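Local coordinates for BvnE (PDB 6U9I), which probably catalyses the stereoselective semipinacol rearrangement in fungal brevianamide assembly, as an isomerase of Penicillium brevicompactum, at residues F32-E43 against N61-T72; Q74-M83 against M99-A108. All coordinates share one frame; numbering follows the deposited sequence.

Contact 1 of 2, residues F32-E43 against N61-T72; sequences FTPDAMVSHRTE and NGQLRTFFKTLT
The methyl CG2 of T72 stands almost exactly over the centre of the F32 ring, 3.7 Å from the centroid and only 4° off the ring normal, a CH-pi contact of unusual symmetry. A bond from T72 OG1 back to F68 O of its own helix, made with chi1 at 59° and OG1 between the backbone N and carbonyl carbon, sets the methyl toward F32 and SD of M37. Next along, M37 bends at its CG-SD bond and lays its end over one face of the F68 ring, CE at 3.8 Å from the centroid with SD over the same face, a Met-aromatic contact. V38 CG1 meets the same ring at its edge. P34 fits as a knob among R65, F68, K69 and T72. Toward the start of the helix the contact becomes polar. R65 NH1 meets the anti lone pair of D35 OD1 at 2.9 Å and 164°, in the guanidinium plane, while V38 CG2 covers one face of that group. N61 ND2 gives a bond of 2.9 Å to T42 O and another to a water held by E43 OE2. N61 OD1 faces the guanidinium edge of R41, which was modelled in two conformers, so the very short separation there is doubtful; L64 CD2 sits over a face of this arginine. A leucine in place of N61 would probably leave T42 O without its amide donor and R41 NE without its acceptor, though R41 NH2 would keep T47. The chemistry thus divides along the helix: N61 ties the first turn to residues 41-43 and R65 pairs with D35 a turn later, whereas apolar and aromatic packing joins the later turns to F32, P34, M37 and V38.

Contact 2 of 2, residues Q74-M83 against M99-A108; sequences QMKNFNLALM and MHLASYAEAA
The carbonyl oxygen of A102 is held by two donors, A81 N at 3.0 Å and a water at 2.9 Å that in turn accepts from N79 ND2, so the asparagine side chain reaches the neighbouring strand through solvent. A102 N returns a bond to A81 O, and N79 and Y104 form a second hydrogen-bonded pair. Beyond the strand, M83 CG lies over the centre of the H100 imidazole, 3.6 Å from its centroid; two bends in the methionine chain carry CE back toward the ring as well. H100 NE2 bonds to E115. At the other end, Y104 OH gives a bond of 2.6 Å to the anti lone pair of E106 OE2. N77 ND2 comes to OE1 of the same carboxylate from above its plane, the two flat groups standing 79° apart. On the sheet face of L80 and S103, L80 CD1 packs on L101 CD1 at 4.0 Å, and helix 14-31 covers both leucines. M75 CE presses tightly on A105 CB. The antiparallel pairing carries a beta bulge between K76 and N79, where strand 78-82 begins, in a curved helix-backed sheet consistent with a SnoaL-like (NTF2-like) fold.

Overall arrangement
Contact 1 and contact 2 follow one another along the chain: helix 61-74, which packs along nearly its whole length on residues 32-43, leads through the short connection 75-77 into strand 78-82. Their centres lie 16 Å apart, yet they touch through F32, whose ring stacks with F78, CD1 of F32 approaching CD2 of F78 to 3.4 Å. F32 CE2 also comes within 3.5 Å of M75 O, so F32 touches residues at both ends of the short connection from the helix to the strand. Helix 14-31 borders both contacts, touching M37 in the first and L80 and L101 in the second. A bound glycerol, probably from the crystallisation liquor, lies about 3 Å from the N79 side chain in contact 2.

Contact 1 of 2, residues F32-E43 against N61-T72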
loop_
_atom_site.group_PDB
_atom_site.type_symbol
_atom_site.label_atom_id
_atom_site.label_comp_id
_atom_site.label_asym_id
_atom_site.label_seq_id
_atom_site.Cartn_x
_atom_site.Cartn_y
_atom_site.Cartn_z
ATOM N N PHE A 32 -18.664 -12.053 -3.990
ATOM C CA PHE A 32 -18.184 -13.136 -3.126
ATOM C C PHE A 32 -18.604 -14.510 -3.640
ATOM O O PHE A 32 -19.048 -15.371 -2.878
ATOM C CB PHE A 32 -18.632 -12.927 -1.676
ATOM C CG PHE A 32 -17.705 -13.551 -0.661
ATOM C CD1 PHE A 32 -16.352 -13.239 -0.664
ATOM C CD2 PHE A 32 -18.185 -14.434 0.295
ATOM C CE1 PHE A 32 -15.488 -13.809 0.268
ATOM C CE2 PHE A 32 -17.327 -15.009 1.233
ATOM C CZ PHE A 32 -15.981 -14.694 1.217
ATOM N N THR A 33 -18.487 -14.710 -4.948
ATOM C CA THR A 33 -18.450 -16.051 -5.495
ATOM C C THR A 33 -17.100 -16.228 -6.168
ATOM O O THR A 33 -16.534 -15.251 -6.669
ATOM C CB THR A 33 -19.554 -16.313 -6.528
ATOM O OG1 THR A 33 -19.332 -15.491 -7.684
ATOM C CG2 THR A 33 -20.939 -16.007 -5.947
ATOM N N PRO A 34 -16.558 -17.439 -6.190
ATOM C CA PRO A 34 -15.283 -17.639 -6.901
ATOM C C PRO A 34 -15.300 -17.100 -8.314
ATOM O O PRO A 34 -14.337 -16.452 -8.745
ATOM C CB PRO A 34 -15.113 -19.163 -6.865
ATOM C CG PRO A 34 -15.755 -19.554 -5.564
ATOM C CD PRO A 34 -16.973 -18.644 -5.451
ATOM N N ASP A 35 -16.392 -17.324 -9.046
ATOM C CA ASP A 35 -16.460 -16.846 -10.418
ATOM C C ASP A 35 -16.387 -15.328 -10.478
ATOM O O ASP A 35 -15.661 -14.765 -11.305
ATOM C CB ASP A 35 -17.738 -17.349 -11.091
ATOM C CG ASP A 35 -17.673 -17.241 -12.600
ATOM O OD1 ASP A 35 -16.842 -17.941 -13.216
ATOM O OD2 ASP A 35 -18.445 -16.450 -13.174
ATOM N N ALA A 36 -17.123 -14.640 -9.604
ATOM C CA ALA A 36 -17.098 -13.181 -9.647
ATOM C C ALA A 36 -15.735 -12.646 -9.232
ATOM O O ALA A 36 -15.268 -11.629 -9.760
ATOM C CB ALA A 36 -18.190 -12.611 -8.743
ATOM N N MET A 37 -15.089 -13.311 -8.285
ATOM C CA MET A 37 -13.836 -12.826 -7.723
ATOM C C MET A 37 -12.635 -13.021 -8.638
ATOM O O MET A 37 -11.561 -12.498 -8.323
ATOM C CB MET A 37 -13.588 -13.509 -6.378
ATOM C CG MET A 37 -14.682 -13.148 -5.368
ATOM S SD MET A 37 -14.704 -14.170 -3.896
ATOM C CE MET A 37 -13.567 -13.259 -2.861
ATOM N N VAL A 38 -12.776 -13.755 -9.738
ATOM C CA VAL A 38 -11.729 -13.834 -10.749
ATOM C C VAL A 38 -12.208 -13.294 -12.097
ATOM O O VAL A 38 -11.585 -13.543 -13.119
ATOM C CB VAL A 38 -11.185 -15.271 -10.881
ATOM C CG1 VAL A 38 -10.690 -15.782 -9.522
ATOM C CG2 VAL A 38 -12.239 -16.211 -11.479
ATOM N N SER A 39 -13.298 -12.529 -12.114
ATOM C CA SER A 39 -13.848 -12.074 -13.381
ATOM C C SER A 39 -13.098 -10.849 -13.898
ATOM O O SER A 39 -12.438 -10.129 -13.142
ATOM C CB SER A 39 -15.339 -11.744 -13.239
ATOM O OG SER A 39 -15.530 -10.690 -12.314
ATOM N N HIS A 40 -13.225 -10.615 -15.213
ATOM C CA HIS A 40 -12.670 -9.432 -15.885
ATOM C C HIS A 40 -11.160 -9.317 -15.682
ATOM O O HIS A 40 -10.628 -8.242 -15.388
ATOM C CB HIS A 40 -13.373 -8.151 -15.429
ATOM C CG HIS A 40 -14.861 -8.201 -15.592
ATOM N ND1 HIS A 40 -15.473 -8.097 -16.821
ATOM C CD2 HIS A 40 -15.852 -8.373 -14.688
ATOM C CE1 HIS A 40 -16.784 -8.182 -16.665
ATOM N NE2 HIS A 40 -17.039 -8.357 -15.380
ATOM N N ARG A 41 -10.476 -10.440 -15.851
ATOM C CA ARG A 41 -9.024 -10.508 -15.789
ATOM C C ARG A 41 -8.492 -11.004 -17.126
ATOM O O ARG A 41 -9.165 -11.766 -17.830
ATOM C CB ARG A 41 -8.552 -11.440 -14.655
ATOM C CG ARG A 41 -8.712 -10.862 -13.245
ATOM C CD ARG A 41 -8.665 -11.927 -12.144
ATOM N NE ARG A 41 -7.390 -12.646 -12.060
ATOM C CZ ARG A 41 -6.459 -12.451 -11.123
ATOM N NH1 ARG A 41 -5.340 -13.173 -11.135
ATOM N NH2 ARG A 41 -6.643 -11.548 -10.173
ATOM N N THR A 42 -7.284 -10.567 -17.474
ATOM C CA THR A 42 -6.611 -11.141 -18.638
ATOM C C THR A 42 -6.222 -12.591 -18.355
ATOM O O THR A 42 -6.203 -13.043 -17.209
ATOM C CB THR A 42 -5.353 -10.353 -19.000
ATOM O OG1 THR A 42 -4.422 -10.450 -17.914
ATOM C CG2 THR A 42 -5.668 -8.910 -19.300
ATOM N N GLU A 43 -5.856 -13.326 -19.416
ATOM C CA GLU A 43 -5.553 -14.742 -19.221
ATOM C C GLU A 43 -4.309 -14.947 -18.363
ATOM O O GLU A 43 -4.245 -15.916 -17.601
ATOM C CB GLU A 43 -5.400 -15.452 -20.572
ATOM C CG GLU A 43 -6.664 -15.381 -21.434
ATOM C CD GLU A 43 -7.911 -15.871 -20.697
ATOM O OE1 GLU A 43 -8.978 -15.230 -20.839
ATOM O OE2 GLU A 43 -7.827 -16.899 -19.982
ATOM N N ASN A 61 -4.991 -17.228 -12.464
ATOM C CA ASN A 61 -6.454 -17.197 -12.397
ATOM C C ASN A 61 -7.011 -18.511 -11.856
ATOM O O ASN A 61 -7.947 -18.510 -11.045
ATOM C CB ASN A 61 -7.049 -16.912 -13.778
ATOM C CG ASN A 61 -6.809 -15.490 -14.250
ATOM O OD1 ASN A 61 -6.591 -14.583 -13.451
ATOM N ND2 ASN A 61 -6.870 -15.287 -15.568
ATOM N N GLY A 62 -6.450 -19.640 -12.297
ATOM C CA GLY A 62 -6.934 -20.925 -11.816
ATOM C C GLY A 62 -6.626 -21.162 -10.351
ATOM O O GLY A 62 -7.465 -21.675 -9.609
ATOM N N GLN A 63 -5.415 -20.801 -9.913
ATOM C CA GLN A 63 -5.068 -20.926 -8.498
ATOM C C GLN A 63 -5.937 -20.030 -7.628
ATOM O O GLN A 63 -6.333 -20.416 -6.521
ATOM C CB GLN A 63 -3.598 -20.572 -8.287
ATOM C CG GLN A 63 -2.656 -21.617 -8.878
ATOM C CD GLN A 63 -1.224 -21.145 -8.913
ATOM O OE1 GLN A 63 -0.953 -19.969 -9.153
ATOM N NE2 GLN A 63 -0.286 -22.075 -8.718
ATOM N N LEU A 64 -6.200 -18.815 -8.098
ATOM C CA LEU A 64 -6.998 -17.867 -7.331
ATOM C C LEU A 64 -8.440 -18.339 -7.204
ATOM O O LEU A 64 -9.043 -18.231 -6.127
ATOM C CB LEU A 64 -6.928 -16.495 -7.996
ATOM C CG LEU A 64 -7.488 -15.289 -7.251
ATOM C CD1 LEU A 64 -6.705 -15.010 -5.976
ATOM C CD2 LEU A 64 -7.497 -14.085 -8.184
ATOM N N ARG A 65 -9.008 -18.873 -8.286
ATOM C CA ARG A 65 -10.356 -19.427 -8.207
ATOM C C ARG A 65 -10.421 -20.537 -7.159
ATOM O O ARG A 65 -11.323 -20.559 -6.314
ATOM C CB ARG A 65 -10.791 -19.937 -9.582
ATOM C CG ARG A 65 -12.256 -20.369 -9.664
ATOM C CD ARG A 65 -12.540 -21.046 -11.009
ATOM N NE ARG A 65 -12.550 -20.100 -12.122
ATOM C CZ ARG A 65 -13.636 -19.450 -12.542
ATOM N NH1 ARG A 65 -14.806 -19.639 -11.939
ATOM N NH2 ARG A 65 -13.554 -18.611 -13.569
ATOM N N THR A 66 -9.444 -21.447 -7.174
ATOM C CA THR A 66 -9.415 -22.519 -6.179
ATOM C C THR A 66 -9.305 -21.960 -4.764
ATOM O O THR A 66 -9.998 -22.422 -3.851
ATOM C CB THR A 66 -8.252 -23.470 -6.473
ATOM O OG1 THR A 66 -8.462 -24.085 -7.748
ATOM C CG2 THR A 66 -8.136 -24.545 -5.390
ATOM N N PHE A 67 -8.447 -20.954 -4.564
ATOM C CA PHE A 67 -8.348 -20.331 -3.247
ATOM C C PHE A 67 -9.691 -19.769 -2.810
ATOM O O PHE A 67 -10.100 -19.942 -1.656
ATOM C CB PHE A 67 -7.294 -19.218 -3.250
ATOM C CG PHE A 67 -7.294 -18.384 -1.992
ATOM C CD1 PHE A 67 -6.776 -18.890 -0.808
ATOM C CD2 PHE A 67 -7.826 -17.101 -1.987
ATOM C CE1 PHE A 67 -6.780 -18.129 0.354
ATOM C CE2 PHE A 67 -7.837 -16.338 -0.825
ATOM C CZ PHE A 67 -7.308 -16.856 0.342
ATOM N N PHE A 68 -10.390 -19.087 -3.719
ATOM C CA PHE A 68 -11.639 -18.437 -3.336
ATOM C C PHE A 68 -12.741 -19.450 -3.046
ATOM O O PHE A 68 -13.643 -19.161 -2.251
ATOM C CB PHE A 68 -12.070 -17.450 -4.425
ATOM C CG PHE A 68 -11.285 -16.156 -4.415
ATOM C CD1 PHE A 68 -10.864 -15.598 -3.215
ATOM C CD2 PHE A 68 -10.973 -15.497 -5.598
ATOM C CE1 PHE A 68 -10.138 -14.403 -3.194
ATOM C CE2 PHE A 68 -10.263 -14.291 -5.584
ATOM C CZ PHE A 68 -9.837 -13.755 -4.376
ATOM N N LYS A 69 -12.694 -20.634 -3.672
ATOM C CA LYS A 69 -13.646 -21.681 -3.302
ATOM C C LYS A 69 -13.517 -22.026 -1.824
ATOM O O LYS A 69 -14.520 -22.238 -1.133
ATOM C CB LYS A 69 -13.430 -22.927 -4.157
ATOM C CG LYS A 69 -13.760 -22.751 -5.623
ATOM C CD LYS A 69 -13.642 -24.077 -6.354
ATOM C CE LYS A 69 -13.993 -23.913 -7.821
ATOM N NZ LYS A 69 -14.016 -25.225 -8.521
ATOM N N THR A 70 -12.283 -22.056 -1.319
ATOM C CA THR A 70 -12.054 -22.275 0.103
ATOM C C THR A 70 -12.544 -21.092 0.927
ATOM O O THR A 70 -13.278 -21.265 1.909
ATOM C CB THR A 70 -10.566 -22.528 0.350
ATOM O OG1 THR A 70 -10.207 -23.790 -0.220
ATOM C CG2 THR A 70 -10.254 -22.534 1.836
ATOM N N LEU A 71 -12.152 -19.878 0.531
ATOM C CA LEU A 71 -12.487 -18.692 1.313
ATOM C C LEU A 71 -13.994 -18.482 1.391
ATOM O O LEU A 71 -14.536 -18.207 2.468
ATOM C CB LEU A 71 -11.801 -17.463 0.714
ATOM C CG LEU A 71 -11.909 -16.184 1.542
ATOM C CD1 LEU A 71 -10.900 -16.233 2.670
ATOM C CD2 LEU A 71 -11.650 -14.979 0.669
ATOM N N THR A 72 -14.693 -18.609 0.257
ATOM C CA THR A 72 -16.137 -18.398 0.261
ATOM C C THR A 72 -16.887 -19.498 1.003
ATOM O O THR A 72 -18.065 -19.308 1.334
ATOM C CB THR A 72 -16.681 -18.267 -1.172
ATOM O OG1 THR A 72 -16.388 -19.453 -1.930
ATOM C CG2 THR A 72 -16.063 -17.061 -1.860
HETATM O O HOH W 1 -3.565 -16.184 -14.938
HETATM O O HOH W 2 -7.096 -17.825 -17.308
#

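Contact 2 of 2, residues Q74-M83 against M99-A108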
loop_
_atom_site.group_PDB
_atom_site.type_symbol
_atom_site.label_atom_id
_atom_site.label_comp_id
_atom_site.label_asym_id
_atom_site.label_seq_id
_atom_site.Cartn_x
_atom_site.Cartn_y
_atom_site.Cartn_z
ATOM N N GLN A 74 -15.654 -20.645 3.967
ATOM C CA GLN A 74 -15.303 -20.477 5.369
ATOM C C GLN A 74 -15.682 -19.124 5.951
ATOM O O GLN A 74 -15.522 -18.924 7.161
ATOM C CB GLN A 74 -13.796 -20.694 5.563
ATOM C CG GLN A 74 -13.332 -22.064 5.124
ATOM C CD GLN A 74 -11.829 -22.204 5.175
ATOM O OE1 GLN A 74 -11.118 -21.257 5.525
ATOM N NE2 GLN A 74 -11.333 -23.387 4.824
ATOM N N MET A 75 -16.161 -18.186 5.139
ATOM C CA MET A 75 -16.476 -16.855 5.623
ATOM C C MET A 75 -17.833 -16.412 5.098
ATOM O O MET A 75 -18.281 -16.847 4.034
ATOM C CB MET A 75 -15.390 -15.848 5.221
ATOM C CG MET A 75 -13.996 -16.344 5.568
ATOM S SD MET A 75 -12.883 -15.039 6.073
ATOM C CE MET A 75 -12.934 -14.029 4.601
ATOM N N LYS A 76 -18.483 -15.553 5.876
ATOM C CA LYS A 76 -19.794 -15.016 5.552
ATOM C C LYS A 76 -19.750 -13.498 5.661
ATOM O O LYS A 76 -18.892 -12.928 6.340
ATOM C CB LYS A 76 -20.890 -15.569 6.493
ATOM C CG LYS A 76 -20.674 -17.008 6.941
ATOM C CD LYS A 76 -20.142 -17.074 8.379
ATOM C CE LYS A 76 -19.414 -18.391 8.669
ATOM N NZ LYS A 76 -18.973 -18.469 10.089
ATOM N N ASN A 77 -20.707 -12.851 4.995
ATOM C CA ASN A 77 -20.906 -11.403 5.101
ATOM C C ASN A 77 -19.623 -10.639 4.783
ATOM O O ASN A 77 -19.249 -9.685 5.471
ATOM C CB ASN A 77 -21.445 -11.026 6.477
ATOM C CG ASN A 77 -22.807 -11.617 6.727
ATOM O OD1 ASN A 77 -23.646 -11.654 5.826
ATOM N ND2 ASN A 77 -23.028 -12.115 7.936
ATOM N N PHE A 78 -18.949 -11.077 3.726
ATOM C CA PHE A 78 -17.719 -10.435 3.278
ATOM C C PHE A 78 -18.001 -9.037 2.750
ATOM O O PHE A 78 -18.978 -8.811 2.027
ATOM C CB PHE A 78 -17.072 -11.277 2.183
ATOM C CG PHE A 78 -15.820 -10.671 1.591
ATOM C CD1 PHE A 78 -14.607 -10.755 2.263
ATOM C CD2 PHE A 78 -15.855 -10.041 0.351
ATOM C CE1 PHE A 78 -13.445 -10.207 1.710
ATOM C CE2 PHE A 78 -14.700 -9.495 -0.209
ATOM C CZ PHE A 78 -13.498 -9.579 0.476
ATOM N N ASN A 79 -17.127 -8.096 3.094
ATOM C CA ASN A 79 -17.186 -6.773 2.495
ATOM C C ASN A 79 -15.773 -6.260 2.277
ATOM O O ASN A 79 -14.919 -6.384 3.156
ATOM C CB ASN A 79 -17.960 -5.776 3.355
ATOM C CG ASN A 79 -18.034 -4.398 2.708
ATOM O OD1 ASN A 79 -18.763 -4.189 1.732
ATOM N ND2 ASN A 79 -17.256 -3.464 3.225
ATOM N N LEU A 80 -15.539 -5.700 1.094
ATOM C CA LEU A 80 -14.275 -5.059 0.750
ATOM C C LEU A 80 -14.603 -3.654 0.273
ATOM O O LEU A 80 -15.482 -3.481 -0.576
ATOM C CB LEU A 80 -13.538 -5.851 -0.338
ATOM C CG LEU A 80 -12.162 -5.354 -0.772
ATOM C CD1 LEU A 80 -11.187 -5.421 0.387
ATOM C CD2 LEU A 80 -11.656 -6.201 -1.945
ATOM N N ALA A 81 -13.920 -2.652 0.824
ATOM C CA ALA A 81 -14.317 -1.281 0.544
ATOM C C ALA A 81 -13.137 -0.354 0.750
ATOM O O ALA A 81 -12.203 -0.663 1.491
ATOM C CB ALA A 81 -15.488 -0.850 1.439
ATOM N N LEU A 82 -13.205 0.806 0.101
ATOM C CA LEU A 82 -12.223 1.845 0.380
ATOM C C LEU A 82 -12.222 2.171 1.870
ATOM O O LEU A 82 -13.278 2.195 2.515
ATOM C CB LEU A 82 -12.527 3.101 -0.446
ATOM C CG LEU A 82 -12.089 2.985 -1.913
ATOM C CD1 LEU A 82 -12.914 3.896 -2.812
ATOM C CD2 LEU A 82 -10.594 3.289 -2.057
ATOM N N MET A 83 -11.016 2.376 2.423
ATOM C CA MET A 83 -10.868 2.817 3.805
ATOM C C MET A 83 -11.637 4.119 4.001
ATOM O O MET A 83 -11.859 4.863 3.045
ATOM C CB MET A 83 -9.390 3.027 4.151
ATOM C CG MET A 83 -8.613 1.711 4.338
ATOM S SD MET A 83 -8.935 0.987 5.953
ATOM C CE MET A 83 -7.980 2.075 7.038
ATOM N N MET A 99 -5.510 1.528 -4.309
ATOM C CA MET A 99 -6.609 1.708 -3.364
ATOM C C MET A 99 -6.223 1.210 -1.983
ATOM O O MET A 99 -5.700 0.103 -1.825
ATOM C CB MET A 99 -7.879 0.991 -3.825
ATOM C CG MET A 99 -8.474 1.626 -5.084
ATOM S SD MET A 99 -10.045 0.908 -5.559
ATOM C CE MET A 99 -9.545 -0.754 -5.985
ATOM N N HIS A 100 -6.518 2.037 -0.988
ATOM C CA HIS A 100 -6.361 1.693 0.417
ATOM C C HIS A 100 -7.691 1.112 0.883
ATOM O O HIS A 100 -8.704 1.812 0.882
ATOM C CB HIS A 100 -5.989 2.958 1.187
ATOM C CG HIS A 100 -5.536 2.720 2.590
ATOM N ND1 HIS A 100 -5.427 3.747 3.504
ATOM C CD2 HIS A 100 -5.161 1.591 3.239
ATOM C CE1 HIS A 100 -5.005 3.260 4.660
ATOM N NE2 HIS A 100 -4.835 1.954 4.526
ATOM N N LEU A 101 -7.700 -0.171 1.257
ATOM C CA LEU A 101 -8.933 -0.930 1.433
ATOM C C LEU A 101 -9.027 -1.540 2.822
ATOM O O LEU A 101 -8.018 -1.882 3.442
ATOM C CB LEU A 101 -9.043 -2.078 0.415
ATOM C CG LEU A 101 -8.994 -1.726 -1.073
ATOM C CD1 LEU A 101 -9.069 -2.997 -1.929
ATOM C CD2 LEU A 101 -10.097 -0.745 -1.468
ATOM N N ALA A 102 -10.266 -1.714 3.277
ATOM C CA ALA A 102 -10.583 -2.484 4.470
ATOM C C ALA A 102 -11.440 -3.678 4.077
ATOM O O ALA A 102 -12.355 -3.551 3.254
ATOM C CB ALA A 102 -11.346 -1.629 5.493
ATOM N N SER A 103 -11.146 -4.834 4.663
ATOM C CA SER A 103 -11.978 -6.014 4.478
ATOM C C SER A 103 -12.689 -6.352 5.781
ATOM O O SER A 103 -12.197 -6.063 6.876
ATOM C CB SER A 103 -11.156 -7.220 3.999
ATOM O OG SER A 103 -10.232 -7.619 4.993
ATOM N N TYR A 104 -13.865 -6.954 5.650
ATOM C CA TYR A 104 -14.617 -7.452 6.788
ATOM C C TYR A 104 -15.243 -8.777 6.395
ATOM O O TYR A 104 -15.761 -8.919 5.282
ATOM C CB TYR A 104 -15.702 -6.447 7.222
ATOM C CG TYR A 104 -16.707 -6.995 8.218
ATOM C CD1 TYR A 104 -17.787 -7.773 7.799
ATOM C CD2 TYR A 104 -16.585 -6.728 9.576
ATOM C CE1 TYR A 104 -18.705 -8.281 8.707
ATOM C CE2 TYR A 104 -17.506 -7.224 10.487
ATOM C CZ TYR A 104 -18.563 -8.000 10.046
ATOM O OH TYR A 104 -19.482 -8.501 10.948
ATOM N N ALA A 105 -15.204 -9.740 7.309
ATOM C CA ALA A 105 -15.922 -10.988 7.098
ATOM C C ALA A 105 -16.145 -11.652 8.448
ATOM O O ALA A 105 -15.581 -11.245 9.466
ATOM C CB ALA A 105 -15.175 -11.920 6.149
ATOM N N GLU A 106 -16.983 -12.683 8.438
ATOM C CA GLU A 106 -17.332 -13.428 9.639
ATOM C C GLU A 106 -16.890 -14.866 9.436
ATOM O O GLU A 106 -17.287 -15.512 8.459
ATOM C CB GLU A 106 -18.836 -13.331 9.926
ATOM C CG GLU A 106 -19.258 -11.951 10.426
ATOM C CD GLU A 106 -20.734 -11.636 10.200
ATOM O OE1 GLU A 106 -21.509 -12.563 9.880
ATOM O OE2 GLU A 106 -21.119 -10.452 10.340
ATOM N N ALA A 107 -16.041 -15.349 10.329
ATOM C CA ALA A 107 -15.475 -16.684 10.242
ATOM C C ALA A 107 -15.830 -17.462 11.508
ATOM O O ALA A 107 -16.450 -16.930 12.430
ATOM C CB ALA A 107 -13.963 -16.604 10.026
ATOM N N ALA A 108 -15.443 -18.742 11.545
ATOM C CA ALA A 108 -15.720 -19.548 12.730
ATOM C C ALA A 108 -15.014 -18.976 13.953
ATOM O O ALA A 108 -15.593 -18.921 15.044
ATOM C CB ALA A 108 -15.304 -21.001 12.494
HETATM O O HOH W 3 -14.434 -20.093 9.259
HETATM O O HOH W 4 -14.947 -3.251 4.498
#